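Local coordinates for aromatic amino acid beta-eliminating lyase/threonine aldolase (PDB 3LWS), which belongs to the beta-eliminating lyase family of pyridoxal-phosphate-dependent enzymes and carries its cofactor bound to a lysine, at residues G46-P51 with P242-A247. Numbering follows the deposited sequence.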
loop_
_atom_site.group_PDB
_atom_site.type_symbol
_atom_site.label_atom_id
_atom_site.label_comp_id
_atom_site.label_asym_id
_atom_site.label_seq_id
_atom_site.Cartn_x
_atom_site.Cartn_y
_atom_site.Cartn_z
ATOM N N GLY A 46 -6.157 10.830 11.784
ATOM C CA GLY A 46 -5.996 10.379 13.141
ATOM C C GLY A 46 -4.546 10.358 13.554
ATOM O O GLY A 46 -3.706 11.127 13.032
ATOM N N ALA A 47 -4.264 9.446 14.486
ATOM C CA ALA A 47 -2.959 9.344 15.111
ATOM C C ALA A 47 -1.890 8.957 14.097
ATOM O O ALA A 47 -2.188 8.257 13.150
ATOM C CB ALA A 47 -2.997 8.316 16.199
ATOM N N ILE A 48 -0.663 9.427 14.346
ATOM C CA ILE A 48 0.559 9.048 13.643
ATOM C C ILE A 48 0.643 9.758 12.302
ATOM O O ILE A 48 1.570 10.547 12.068
ATOM C CB ILE A 48 0.742 7.468 13.500
ATOM C CG1 ILE A 48 0.810 6.763 14.859
ATOM C CG2 ILE A 48 2.007 7.146 12.774
ATOM C CD1 ILE A 48 0.915 5.207 14.741
ATOM N N ILE A 49 -0.317 9.490 11.430
ATOM C CA ILE A 49 -0.317 10.042 10.080
ATOM C C ILE A 49 -0.420 11.585 10.054
ATOM O O ILE A 49 0.341 12.220 9.326
ATOM C CB ILE A 49 -1.425 9.393 9.196
ATOM C CG1 ILE A 49 -1.183 9.726 7.712
ATOM C CG2 ILE A 49 -2.813 9.818 9.677
ATOM C CD1 ILE A 49 -1.904 8.791 6.676
ATOM N N GLU A 50 -1.307 12.187 10.852
ATOM C CA GLU A 50 -1.433 13.662 10.821
ATOM C C GLU A 50 -0.195 14.390 11.270
ATOM O O GLU A 50 0.235 15.275 10.573
ATOM C CB GLU A 50 -2.678 14.210 11.535
ATOM C CG GLU A 50 -3.921 13.805 10.847
ATOM C CD GLU A 50 -5.184 14.499 11.329
ATOM O OE1 GLU A 50 -5.198 15.745 11.330
ATOM O OE2 GLU A 50 -6.176 13.784 11.625
ATOM N N PRO A 51 0.400 14.007 12.406
ATOM C CA PRO A 51 1.657 14.641 12.794
ATOM C C PRO A 51 2.817 14.410 11.790
ATOM O O PRO A 51 3.624 15.326 11.548
ATOM C CB PRO A 51 1.977 13.975 14.142
ATOM C CG PRO A 51 0.717 13.564 14.678
ATOM C CD PRO A 51 -0.153 13.202 13.512
ATOM N N PRO A 242 2.644 1.065 9.947
ATOM C CA PRO A 242 3.851 0.256 9.845
ATOM C C PRO A 242 4.925 0.881 8.937
ATOM O O PRO A 242 6.135 0.715 9.206
ATOM C CB PRO A 242 3.337 -1.090 9.304
ATOM C CG PRO A 242 1.932 -1.148 9.703
ATOM C CD PRO A 242 1.460 0.292 9.521
ATOM N N TYR A 243 4.486 1.622 7.911
ATOM C CA TYR A 243 5.409 2.374 7.098
ATOM C C TYR A 243 5.686 3.761 7.613
ATOM O O TYR A 243 6.765 4.243 7.361
ATOM C CB TYR A 243 4.944 2.497 5.662
ATOM C CG TYR A 243 4.771 1.175 4.995
ATOM C CD1 TYR A 243 5.852 0.333 4.764
ATOM C CD2 TYR A 243 3.527 0.767 4.562
ATOM C CE1 TYR A 243 5.681 -0.896 4.132
ATOM C CE2 TYR A 243 3.358 -0.447 3.917
ATOM C CZ TYR A 243 4.427 -1.278 3.718
ATOM O OH TYR A 243 4.246 -2.493 3.063
ATOM N N ILE A 244 4.749 4.401 8.321
ATOM C CA ILE A 244 4.988 5.782 8.791
ATOM C C ILE A 244 5.946 5.856 9.975
ATOM O O ILE A 244 6.822 6.716 10.020
ATOM C CB ILE A 244 3.667 6.521 9.136
ATOM C CG1 ILE A 244 2.791 6.661 7.895
ATOM C CG2 ILE A 244 3.918 7.934 9.647
ATOM C CD1 ILE A 244 1.403 7.053 8.231
ATOM N N VAL A 245 5.782 4.958 10.926
ATOM C CA VAL A 245 6.628 4.919 12.121
ATOM C C VAL A 245 8.069 4.589 11.691
ATOM O O VAL A 245 9.041 5.250 12.112
ATOM C CB VAL A 245 6.142 3.811 13.065
ATOM C CG1 VAL A 245 7.164 3.535 14.159
ATOM C CG2 VAL A 245 4.695 4.109 13.626
ATOM N N SER A 246 8.195 3.554 10.853
ATOM C CA SER A 246 9.508 3.161 10.334
ATOM C C SER A 246 10.132 4.282 9.518
ATOM O O SER A 246 11.292 4.623 9.756
ATOM C CB SER A 246 9.461 1.842 9.575
ATOM O OG SER A 246 8.478 1.820 8.542
ATOM N N ALA A 247 9.348 4.907 8.622
ATOM C CA ALA A 247 9.801 6.047 7.808
ATOM C C ALA A 247 10.381 7.169 8.643
ATOM O O ALA A 247 11.500 7.648 8.398
ATOM C CB ALA A 247 8.616 6.588 6.966
#
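At the start of helix 49-60, Ile48 and Ile49 pack against Ile244 and Val245 of helix 241-254, a purely apolar contact between a helix N-terminus and the flank of another helix. Ile48, at the N-cap position, has its CB directed toward helix 241-254. Its CG2 meets Ile244 CG2 methyl to methyl at 3.7 Å, while Val245 CG2 lies 4.1 Å from both Ile48 CD1, at the end of the longer branch, and Ile48 CG2. Ile244 also uses two branches: with its CG1 placed beside the backbone N (chi1 -63°), CG2 is left for Ile48 and the longer arm runs to Ile49, where CD1 sits 3.8 Å from Ile49 CG1 and equally close to Ile49 CB. The family and topology point to fold type I of the PLP-dependent enzymes; the centre of the contact lies about 21 Å from the centre of the chain. Phe52 of helix 49-60 and Phe67 of strand 64-68 also pack on Ile244. The start of helix 241-254 borders the second subunit, where Tyr243 meets Tyr243 of that subunit with ring planes at about 80°. Within each segment a hydrogen bond runs between near neighbours: Gly46 N donates to the anti lone pair of Glu50 OE2 (3.0 Å), spanning the turn that leads into helix 49-60, and Ser246 OG donates to Pro242 O at 2.7 Å, on a lone pair in the carbonyl plane.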